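Local coordinates for Mll3558 protein (Mesorhizobium loti, PDB 3RD6) that is of unknown function but belongs to the AHA1 family, whose Bet v 1-like fold may serve it in binding a small ligand or a protein partner, at residues H3-S8 with Q121-D126; T9-R14 with R115-E120; V70-Q75 with F87-A92. All coordinates share one frame; numbering follows the deposited sequence.

Interaction 1 of 3, residues H3-S8 with Q121-D126; sequences HSVIHS and QGAFFD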
loop_
_atom_site.group_PDB
_atom_site.type_symbol
_atom_site.label_atom_id
_atom_site.label_comp_id
_atom_site.label_asym_id
_atom_site.label_seq_id
_atom_site.Cartn_x
_atom_site.Cartn_y
_atom_site.Cartn_z
ATOM N N HIS A 3 -11.740 -12.068 13.261
ATOM C CA HIS A 3 -11.165 -10.860 12.595
ATOM C C HIS A 3 -11.875 -10.509 11.282
ATOM O O HIS A 3 -12.335 -11.393 10.554
ATOM C CB HIS A 3 -9.670 -11.070 12.342
ATOM C CG HIS A 3 -8.856 -11.144 13.596
ATOM N ND1 HIS A 3 -8.889 -12.232 14.445
ATOM C CD2 HIS A 3 -8.016 -10.248 14.160
ATOM C CE1 HIS A 3 -8.098 -11.999 15.477
ATOM N NE2 HIS A 3 -7.555 -10.804 15.331
ATOM N N SER A 4 -11.951 -9.216 10.974
ATOM C CA SER A 4 -12.613 -8.765 9.748
ATOM C C SER A 4 -11.851 -7.666 9.024
ATOM O O SER A 4 -11.147 -6.862 9.641
ATOM C CB SER A 4 -14.022 -8.260 10.052
ATOM O OG SER A 4 -14.785 -9.250 10.733
ATOM N N VAL A 5 -12.008 -7.629 7.706
ATOM C CA VAL A 5 -11.335 -6.622 6.902
ATOM C C VAL A 5 -12.312 -5.958 5.956
ATOM O O VAL A 5 -12.930 -6.624 5.133
ATOM C CB VAL A 5 -10.178 -7.219 6.030
ATOM C CG1 VAL A 5 -9.503 -6.113 5.231
ATOM C CG2 VAL A 5 -9.165 -7.928 6.899
ATOM N N ILE A 6 -12.442 -4.641 6.077
ATOM C CA ILE A 6 -13.321 -3.880 5.197
ATOM C C ILE A 6 -12.440 -3.272 4.100
ATOM O O ILE A 6 -11.378 -2.711 4.390
ATOM C CB ILE A 6 -14.029 -2.731 5.949
ATOM C CG1 ILE A 6 -14.941 -3.294 7.038
ATOM C CG2 ILE A 6 -14.839 -1.889 4.973
ATOM C CD1 ILE A 6 -15.708 -2.229 7.796
ATOM N N HIS A 7 -12.858 -3.406 2.844
ATOM C CA HIS A 7 -12.107 -2.838 1.733
ATOM C C HIS A 7 -12.971 -1.808 1.062
ATOM O O HIS A 7 -14.114 -2.086 0.721
ATOM C CB HIS A 7 -11.747 -3.888 0.683
ATOM C CG HIS A 7 -10.790 -4.926 1.169
ATOM N ND1 HIS A 7 -11.203 -6.132 1.691
ATOM C CD2 HIS A 7 -9.443 -4.921 1.259
ATOM C CE1 HIS A 7 -10.152 -6.827 2.082
ATOM N NE2 HIS A 7 -9.069 -6.115 1.831
ATOM N N SER A 8 -12.420 -0.619 0.865
ATOM C CA SER A 8 -13.149 0.446 0.204
ATOM C C SER A 8 -12.149 1.351 -0.470
ATOM O O SER A 8 -10.967 1.310 -0.180
ATOM C CB SER A 8 -13.975 1.248 1.213
ATOM O OG SER A 8 -13.224 2.330 1.754
ATOM N N GLN A 121 -7.152 3.532 -1.561
ATOM C CA GLN A 121 -7.652 2.166 -1.481
ATOM C C GLN A 121 -7.230 1.664 -0.121
ATOM O O GLN A 121 -6.052 1.437 0.120
ATOM C CB GLN A 121 -7.036 1.318 -2.592
ATOM C CG GLN A 121 -7.441 1.767 -3.975
ATOM C CD GLN A 121 -6.542 1.232 -5.059
ATOM O OE1 GLN A 121 -5.404 1.675 -5.217
ATOM N NE2 GLN A 121 -7.047 0.271 -5.818
ATOM N N GLY A 122 -8.191 1.513 0.774
ATOM C CA GLY A 122 -7.848 1.070 2.104
ATOM C C GLY A 122 -8.427 -0.233 2.599
ATOM O O GLY A 122 -9.384 -0.786 2.066
ATOM N N ALA A 123 -7.803 -0.722 3.652
ATOM C CA ALA A 123 -8.210 -1.941 4.315
ATOM C C ALA A 123 -8.340 -1.568 5.797
ATOM O O ALA A 123 -7.338 -1.320 6.472
ATOM C CB ALA A 123 -7.140 -3.024 4.109
ATOM N N PHE A 124 -9.576 -1.515 6.289
ATOM C CA PHE A 124 -9.831 -1.148 7.681
ATOM C C PHE A 124 -10.007 -2.400 8.521
ATOM O O PHE A 124 -10.799 -3.283 8.189
ATOM C CB PHE A 124 -11.043 -0.209 7.749
ATOM C CG PHE A 124 -10.962 0.923 6.756
ATOM C CD1 PHE A 124 -11.322 0.717 5.424
ATOM C CD2 PHE A 124 -10.420 2.161 7.120
ATOM C CE1 PHE A 124 -11.140 1.717 4.472
ATOM C CE2 PHE A 124 -10.237 3.166 6.166
ATOM C CZ PHE A 124 -10.597 2.938 4.837
ATOM N N PHE A 125 -9.268 -2.444 9.627
ATOM C CA PHE A 125 -9.233 -3.603 10.499
ATOM C C PHE A 125 -10.182 -3.801 11.656
ATOM O O PHE A 125 -10.510 -2.887 12.406
ATOM C CB PHE A 125 -7.799 -3.799 11.009
ATOM C CG PHE A 125 -6.781 -3.867 9.903
ATOM C CD1 PHE A 125 -6.972 -4.713 8.816
ATOM C CD2 PHE A 125 -5.653 -3.065 9.928
ATOM C CE1 PHE A 125 -6.058 -4.747 7.781
ATOM C CE2 PHE A 125 -4.735 -3.099 8.889
ATOM C CZ PHE A 125 -4.940 -3.940 7.817
ATOM N N ASP A 126 -10.584 -5.062 11.768
ATOM C CA ASP A 126 -11.451 -5.593 12.800
ATOM C C ASP A 126 -12.490 -4.658 13.377
ATOM O O ASP A 126 -12.215 -3.892 14.301
ATOM C CB ASP A 126 -10.580 -6.192 13.908
ATOM C CG ASP A 126 -9.641 -7.264 13.377
ATOM O OD1 ASP A 126 -10.097 -8.071 12.538
ATOM O OD2 ASP A 126 -8.458 -7.309 13.784
#
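Ser4 and Asp126 grip each other twice where the strands of this antiparallel pair run out. The Ser4 amide donates to the Asp126 carboxylate (N to OD1 2.7 Å), and the Asp126 amide answers by donating to Ser4 O. The carboxylate reaches back because CG stands anti to the carbonyl carbon of Asp126, chi1 -57°, which brings OD1 in front of the Ser4 amide. Its other oxygen, OD2, lies at the edge of the His3 imidazole near CD2, with ring and carboxylate planes 71° apart, and is held by a salt bridge to Arg84 of the second subunit.

Further along, Ile6 and Phe124 exchange two backbone bonds, Ile6 N to Phe124 O at 3.0 Å. Ser8 and Gly122 form the next hydrogen-bonded pair, with Gly122 N to Ser8 O at 2.9 Å and Ser8 N to Gly122 O at 3.3 Å. The pairing joins the first and last strands in chain order, which lie side by side in the Bet v 1-like sheet, and 5-16 is an outermost strand of that sheet within the chain. Ile6, Ser8 and Phe124 occupy the face that carries helix 131-148; there Ser8 OG approaches Phe124 CE1 at 3.5 Å, and the phenyl ring packs on Ala131 and Arg134. On the face of Val5, His7, Ala123 and Phe125, the Ala123 methyl is met by Val5 CG1 and, at 4.1 Å, by His7 CD2. The imidazole of His7 spends its NE2 on Thr104 OG1 of the second subunit, while Gly122 O, already taking the Ser8 amide, also accepts NE2 of Gln121 from that subunit, and the reciprocal bond starts from Gln121 here.

Interaction 2 of 3, residues T9-R14 with R115-E120; sequences TFTIER and RLTYTE
Arg115 lies beside Glu13, both side chains pointing the same way. The arginine has CG anti to its amide nitrogen (chi1 -172°) and then bends at chi2, which carries the guanidinium back across the strand boundary. NH2 stands 3.5 Å from Glu13 OE2, a long salt bridge, with carboxylate and guanidinium planes 22° apart. Leu116 faces the other way; its carbonyl accepts the Arg14 amide (O to N 3.1 Å), while its own N-H makes a weak bond to Arg14 O.

Thr117 pairs with Glu13 without backbone bonds, and its hydroxyl points along the strand to meet the methyl of Thr11, OG1 to CG2. Tyr118 and Ile12 exchange both backbone bonds, Tyr118 N to Ile12 O at 3.1 Å. Thr119 lies opposite Thr11 in a non-hydrogen-bonded pair: OG1 also comes up to the Thr11 methyl, so both hydroxyls meet it from the 115-120 side, while the Thr119 methyl reaches that of Thr9 (CG2 to CG2 3.7 Å).

Glu120 ends the run with a CH-pi contact. Its CB sits over one face of the Phe10 ring, 3.9 Å from the centroid, because Phe10 CG is tucked between its own N and carbonyl carbon (chi1 67°). The Glu120 amide binds Phe10 O, and the bond returned from Phe10 N is weak. Beyond the ring, the carboxylate takes the hydroxyl of Tyr118 on OE2 (OH to OE2 3.2 Å), in the plane of the phenol, and that of Tyr89 on OE1.

Strand 96-110 flanks residues 115-120 on the side away from 9-14, with backbone bonds to Thr104, Glu106 and Thr108. Phe10, Ile12, Tyr118 and Glu120 lie under helix 131-148, whereas Leu116 packs on Val23 and Phe27 of helix 20-28.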
loop_
_atom_site.group_PDB
_atom_site.type_symbol
_atom_site.label_atom_id
_atom_site.label_comp_id
_atom_site.label_asym_id
_atom_site.label_seq_id
_atom_site.Cartn_x
_atom_site.Cartn_y
_atom_site.Cartn_z
ATOM N N THR A 9 -12.644 2.179 -1.368
ATOM C CA THR A 9 -11.809 3.106 -2.092
ATOM C C THR A 9 -12.643 4.357 -2.211
ATOM O O THR A 9 -13.863 4.283 -2.307
ATOM C CB THR A 9 -11.496 2.592 -3.521
ATOM O OG1 THR A 9 -10.843 1.315 -3.446
ATOM C CG2 THR A 9 -10.612 3.589 -4.281
ATOM N N PHE A 10 -11.990 5.508 -2.185
ATOM C CA PHE A 10 -12.694 6.769 -2.337
ATOM C C PHE A 10 -11.801 7.701 -3.123
ATOM O O PHE A 10 -10.579 7.510 -3.176
ATOM C CB PHE A 10 -13.077 7.370 -0.972
ATOM C CG PHE A 10 -11.915 7.826 -0.134
ATOM C CD1 PHE A 10 -11.248 9.004 -0.424
ATOM C CD2 PHE A 10 -11.512 7.095 0.967
ATOM C CE1 PHE A 10 -10.193 9.453 0.374
ATOM C CE2 PHE A 10 -10.462 7.536 1.762
ATOM C CZ PHE A 10 -9.807 8.714 1.462
ATOM N N THR A 11 -12.411 8.693 -3.757
ATOM C CA THR A 11 -11.654 9.646 -4.556
ATOM C C THR A 11 -12.098 11.076 -4.277
ATOM O O THR A 11 -13.268 11.336 -4.028
ATOM C CB THR A 11 -11.804 9.308 -6.039
ATOM O OG1 THR A 11 -11.683 7.886 -6.194
ATOM C CG2 THR A 11 -10.706 9.968 -6.857
ATOM N N ILE A 12 -11.145 11.997 -4.304
ATOM C CA ILE A 12 -11.420 13.395 -4.034
ATOM C C ILE A 12 -10.768 14.293 -5.081
ATOM O O ILE A 12 -9.550 14.323 -5.208
ATOM C CB ILE A 12 -10.883 13.784 -2.640
ATOM C CG1 ILE A 12 -11.485 12.856 -1.584
ATOM C CG2 ILE A 12 -11.211 15.228 -2.333
ATOM C CD1 ILE A 12 -10.859 12.993 -0.216
ATOM N N GLU A 13 -11.584 15.010 -5.844
ATOM C CA GLU A 13 -11.059 15.922 -6.852
ATOM C C GLU A 13 -11.095 17.322 -6.274
ATOM O O GLU A 13 -12.032 17.693 -5.562
ATOM C CB GLU A 13 -11.889 15.882 -8.134
ATOM C CG GLU A 13 -11.761 14.596 -8.921
ATOM C CD GLU A 13 -13.068 13.826 -9.012
ATOM O OE1 GLU A 13 -13.646 13.496 -7.947
ATOM O OE2 GLU A 13 -13.517 13.551 -10.146
ATOM N N ARG A 14 -10.056 18.089 -6.561
ATOM C CA ARG A 14 -9.969 19.449 -6.062
ATOM C C ARG A 14 -8.952 20.200 -6.899
ATOM O O ARG A 14 -7.782 19.821 -6.952
ATOM C CB ARG A 14 -9.542 19.457 -4.593
ATOM C CG ARG A 14 -9.746 20.803 -3.933
ATOM C CD ARG A 14 -9.395 20.772 -2.461
ATOM N NE ARG A 14 -10.136 21.783 -1.707
ATOM C CZ ARG A 14 -10.140 23.081 -1.987
ATOM N NH1 ARG A 14 -9.438 23.543 -3.015
ATOM N NH2 ARG A 14 -10.850 23.917 -1.237
ATOM N N ARG A 115 -5.035 19.948 -11.581
ATOM C CA ARG A 115 -6.091 18.994 -11.258
ATOM C C ARG A 115 -5.529 17.936 -10.316
ATOM O O ARG A 115 -4.608 17.196 -10.678
ATOM C CB ARG A 115 -6.617 18.329 -12.532
ATOM C CG ARG A 115 -7.851 17.458 -12.325
ATOM C CD ARG A 115 -9.048 18.281 -11.902
ATOM N NE ARG A 115 -10.210 17.449 -11.609
ATOM C CZ ARG A 115 -10.752 16.576 -12.455
ATOM N NH1 ARG A 115 -10.238 16.406 -13.666
ATOM N NH2 ARG A 115 -11.812 15.869 -12.087
ATOM N N LEU A 116 -6.081 17.865 -9.107
ATOM C CA LEU A 116 -5.601 16.900 -8.127
ATOM C C LEU A 116 -6.632 15.867 -7.760
ATOM O O LEU A 116 -7.631 16.171 -7.121
ATOM C CB LEU A 116 -5.128 17.606 -6.852
ATOM C CG LEU A 116 -4.695 16.735 -5.665
ATOM C CD1 LEU A 116 -3.613 17.440 -4.881
ATOM C CD2 LEU A 116 -5.880 16.439 -4.770
ATOM N N THR A 117 -6.382 14.637 -8.186
ATOM C CA THR A 117 -7.265 13.532 -7.863
ATOM C C THR A 117 -6.507 12.670 -6.855
ATOM O O THR A 117 -5.469 12.078 -7.168
ATOM C CB THR A 117 -7.665 12.728 -9.130
ATOM O OG1 THR A 117 -8.359 11.539 -8.741
ATOM C CG2 THR A 117 -6.453 12.371 -9.953
ATOM N N TYR A 118 -7.029 12.651 -5.632
ATOM C CA TYR A 118 -6.448 11.916 -4.517
ATOM C C TYR A 118 -7.279 10.644 -4.291
ATOM O O TYR A 118 -8.420 10.713 -3.875
ATOM C CB TYR A 118 -6.477 12.828 -3.284
ATOM C CG TYR A 118 -5.699 12.379 -2.065
ATOM C CD1 TYR A 118 -4.486 12.988 -1.724
ATOM C CD2 TYR A 118 -6.209 11.402 -1.209
ATOM C CE1 TYR A 118 -3.798 12.647 -0.553
ATOM C CE2 TYR A 118 -5.527 11.044 -0.029
ATOM C CZ TYR A 118 -4.317 11.676 0.289
ATOM O OH TYR A 118 -3.649 11.311 1.435
ATOM N N THR A 119 -6.697 9.483 -4.578
ATOM C CA THR A 119 -7.387 8.203 -4.416
ATOM C C THR A 119 -6.817 7.351 -3.288
ATOM O O THR A 119 -5.602 7.172 -3.187
ATOM C CB THR A 119 -7.309 7.363 -5.709
ATOM O OG1 THR A 119 -7.780 8.136 -6.815
ATOM C CG2 THR A 119 -8.158 6.097 -5.568
ATOM N N GLU A 120 -7.699 6.805 -2.454
ATOM C CA GLU A 120 -7.247 5.953 -1.351
ATOM C C GLU A 120 -7.917 4.576 -1.244
ATOM O O GLU A 120 -9.094 4.463 -0.889
ATOM C CB GLU A 120 -7.377 6.700 -0.014
ATOM C CG GLU A 120 -6.058 6.719 0.741
ATOM C CD GLU A 120 -6.074 7.577 1.989
ATOM O OE1 GLU A 120 -6.676 7.154 2.989
ATOM O OE2 GLU A 120 -5.481 8.680 1.966
#

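Interaction 3 of 3, residues V70-Q75 with F87-A92; sequences VRLDAQ and FSYRMA
Asp73 and Arg90 stack rather than pair end-on. CB of Asp73 lies over the centre of one face of the Arg90 guanidinium, 3.5 Å above its plane, and the carboxylate plane is turned only 13° from it. The opposite charges probably still attract, but no N-H of Arg90 points at the carboxylate, whose OD1 is 4.1 Å from NH2. The backbones beneath are bonded both ways, Arg90 N meeting Asp73 O at 2.8 Å.

On the other face, the Ala74 methyl packs on Tyr89 CB and reaches Phe87 CD2, while Leu72 sets CG against Tyr89 CD1 and CD1 against the Met91 methyl, CE, at 3.9 Å. The two strands, 70-80 and 84-93, form a beta hairpin within the antiparallel sheet of the Bet v 1-like fold, and Tyr89 and Met91 project to the side where Arg134 of helix 131-148 packs on them.

Arg71, extended from CG to NE, adds a second shell: its guanidinium meets the Asp73 carboxylate in a salt bridge, NE to OD2 2.7 Å, though its hydrogen bonds are weak. A water donates to Arg71 O (2.7 Å) and, weakly, to Arg90 O. Arg90 NH1 is hydrogen-bonded to Gln77 OE1 of the second subunit, and Gln75 OE1 here accepts NH1 of Arg90 of that subunit. An alanine in place of Arg90 would probably leave the Asp73 carboxylate without the cation stacked on it and Gln77 of the second subunit without this donor. Farther out, strand 57-62 flanks residues 70-75, Val59 touching both Arg71 and Asp73, and strand 96-110 binds the backbones of Phe87 and Tyr89.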
loop_
_atom_site.group_PDB
_atom_site.type_symbol
_atom_site.label_atom_id
_atom_site.label_comp_id
_atom_site.label_asym_id
_atom_site.label_seq_id
_atom_site.Cartn_x
_atom_site.Cartn_y
_atom_site.Cartn_z
ATOM N N VAL A 70 -1.362 8.640 18.034
ATOM C CA VAL A 70 -1.735 8.174 16.717
ATOM C C VAL A 70 -0.438 8.045 15.902
ATOM O O VAL A 70 0.332 9.002 15.785
ATOM C CB VAL A 70 -2.681 9.159 16.031
ATOM C CG1 VAL A 70 -2.909 8.737 14.599
ATOM C CG2 VAL A 70 -3.983 9.199 16.762
ATOM N N ARG A 71 -0.178 6.853 15.371
ATOM C CA ARG A 71 1.024 6.626 14.575
ATOM C C ARG A 71 0.701 6.249 13.143
ATOM O O ARG A 71 -0.099 5.356 12.888
ATOM C CB ARG A 71 1.900 5.532 15.182
ATOM C CG ARG A 71 3.112 5.226 14.319
ATOM C CD ARG A 71 4.136 4.352 14.992
ATOM N NE ARG A 71 5.354 4.254 14.190
ATOM C CZ ARG A 71 6.540 3.869 14.659
ATOM N NH1 ARG A 71 6.676 3.534 15.939
ATOM N NH2 ARG A 71 7.601 3.845 13.853
ATOM N N LEU A 72 1.335 6.938 12.203
ATOM C CA LEU A 72 1.135 6.673 10.787
ATOM C C LEU A 72 2.477 6.326 10.156
ATOM O O LEU A 72 3.387 7.123 10.183
ATOM C CB LEU A 72 0.529 7.913 10.134
ATOM C CG LEU A 72 0.180 7.949 8.646
ATOM C CD1 LEU A 72 -0.750 9.132 8.418
ATOM C CD2 LEU A 72 1.435 8.073 7.776
ATOM N N ASP A 73 2.594 5.120 9.615
ATOM C CA ASP A 73 3.821 4.659 8.961
ATOM C C ASP A 73 3.539 4.512 7.476
ATOM O O ASP A 73 2.661 3.746 7.091
ATOM C CB ASP A 73 4.258 3.286 9.492
ATOM C CG ASP A 73 5.071 3.362 10.767
ATOM O OD1 ASP A 73 6.300 3.558 10.692
ATOM O OD2 ASP A 73 4.475 3.206 11.849
ATOM N N ALA A 74 4.290 5.226 6.646
ATOM C CA ALA A 74 4.106 5.163 5.211
ATOM C C ALA A 74 5.408 4.915 4.449
ATOM O O ALA A 74 6.474 5.218 4.938
ATOM C CB ALA A 74 3.460 6.456 4.725
ATOM N N GLN A 75 5.309 4.344 3.251
ATOM C CA GLN A 75 6.482 4.113 2.405
ATOM C C GLN A 75 6.153 4.527 0.975
ATOM O O GLN A 75 5.100 4.172 0.463
ATOM C CB GLN A 75 6.907 2.648 2.405
ATOM C CG GLN A 75 8.378 2.486 2.001
ATOM C CD GLN A 75 8.782 1.062 1.636
ATOM O OE1 GLN A 75 8.356 0.520 0.610
ATOM N NE2 GLN A 75 9.626 0.452 2.480
ATOM N N PHE A 87 1.999 6.012 -2.419
ATOM C CA PHE A 87 2.550 5.471 -1.197
ATOM C C PHE A 87 1.484 4.643 -0.487
ATOM O O PHE A 87 0.289 4.841 -0.664
ATOM C CB PHE A 87 3.062 6.588 -0.261
ATOM C CG PHE A 87 1.972 7.475 0.303
ATOM C CD1 PHE A 87 1.583 8.624 -0.352
ATOM C CD2 PHE A 87 1.361 7.169 1.522
ATOM C CE1 PHE A 87 0.614 9.444 0.198
ATOM C CE2 PHE A 87 0.388 7.997 2.078
ATOM C CZ PHE A 87 0.020 9.128 1.418
ATOM N N SER A 88 1.949 3.685 0.291
ATOM C CA SER A 88 1.100 2.822 1.083
ATOM C C SER A 88 1.370 3.315 2.498
ATOM O O SER A 88 2.342 4.036 2.732
ATOM C CB SER A 88 1.561 1.371 0.966
ATOM O OG SER A 88 2.891 1.207 1.435
ATOM N N TYR A 89 0.517 2.934 3.435
ATOM C CA TYR A 89 0.722 3.348 4.810
ATOM C C TYR A 89 -0.206 2.596 5.711
ATOM O O TYR A 89 -1.177 2.018 5.261
ATOM C CB TYR A 89 0.519 4.863 4.977
ATOM C CG TYR A 89 -0.912 5.332 5.028
ATOM C CD1 TYR A 89 -1.592 5.411 6.239
ATOM C CD2 TYR A 89 -1.586 5.706 3.868
ATOM C CE1 TYR A 89 -2.908 5.853 6.293
ATOM C CE2 TYR A 89 -2.900 6.149 3.917
ATOM C CZ TYR A 89 -3.557 6.218 5.132
ATOM O OH TYR A 89 -4.862 6.640 5.216
ATOM N N ARG A 90 0.133 2.565 6.988
ATOM C CA ARG A 90 -0.692 1.902 7.983
ATOM C C ARG A 90 -0.837 2.880 9.137
ATOM O O ARG A 90 0.078 3.641 9.453
ATOM C CB ARG A 90 -0.053 0.605 8.464
ATOM C CG ARG A 90 1.294 0.769 9.124
ATOM C CD ARG A 90 1.772 -0.577 9.632
ATOM N NE ARG A 90 3.148 -0.571 10.107
ATOM C CZ ARG A 90 4.202 -0.282 9.366
ATOM N NH1 ARG A 90 4.058 0.035 8.094
ATOM N NH2 ARG A 90 5.399 -0.322 9.908
ATOM N N MET A 91 -2.008 2.870 9.748
ATOM C CA MET A 91 -2.289 3.765 10.844
ATOM C C MET A 91 -2.700 2.965 12.062
ATOM O O MET A 91 -3.306 1.889 11.947
ATOM C CB MET A 91 -3.413 4.720 10.440
ATOM C CG MET A 91 -3.466 6.003 11.227
ATOM S SD MET A 91 -4.879 6.963 10.785
ATOM C CE MET A 91 -4.310 7.675 9.281
ATOM N N ALA A 92 -2.351 3.494 13.229
ATOM C CA ALA A 92 -2.687 2.864 14.490
ATOM C C ALA A 92 -2.832 3.924 15.563
ATOM O O ALA A 92 -2.228 4.994 15.488
ATOM C CB ALA A 92 -1.598 1.898 14.888
HETATM O O HOH W 1 0.677 2.766 12.627
#

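Interactions 1 and 2 are consecutive lengths of one pairing between strands 5-16 and 113-125, their centres about 19 Å apart, and they meet where Gln121 CG packs on Thr9 OG1 at 3.5 Å. Interaction 3 belongs to the same sheet, with strand 96-110 between its 84-93 strand and 113-125. Its centre is about 18 Å from that of interaction 2, yet side chains bridge the gap: Glu120 OE1 and Tyr89 OH stand 2.9 Å apart, a probable hydrogen bond on the helix 131-148 side. Interactions 1 and 3 do not touch, the nearest atoms being about 6 Å apart. All three reach the second subunit.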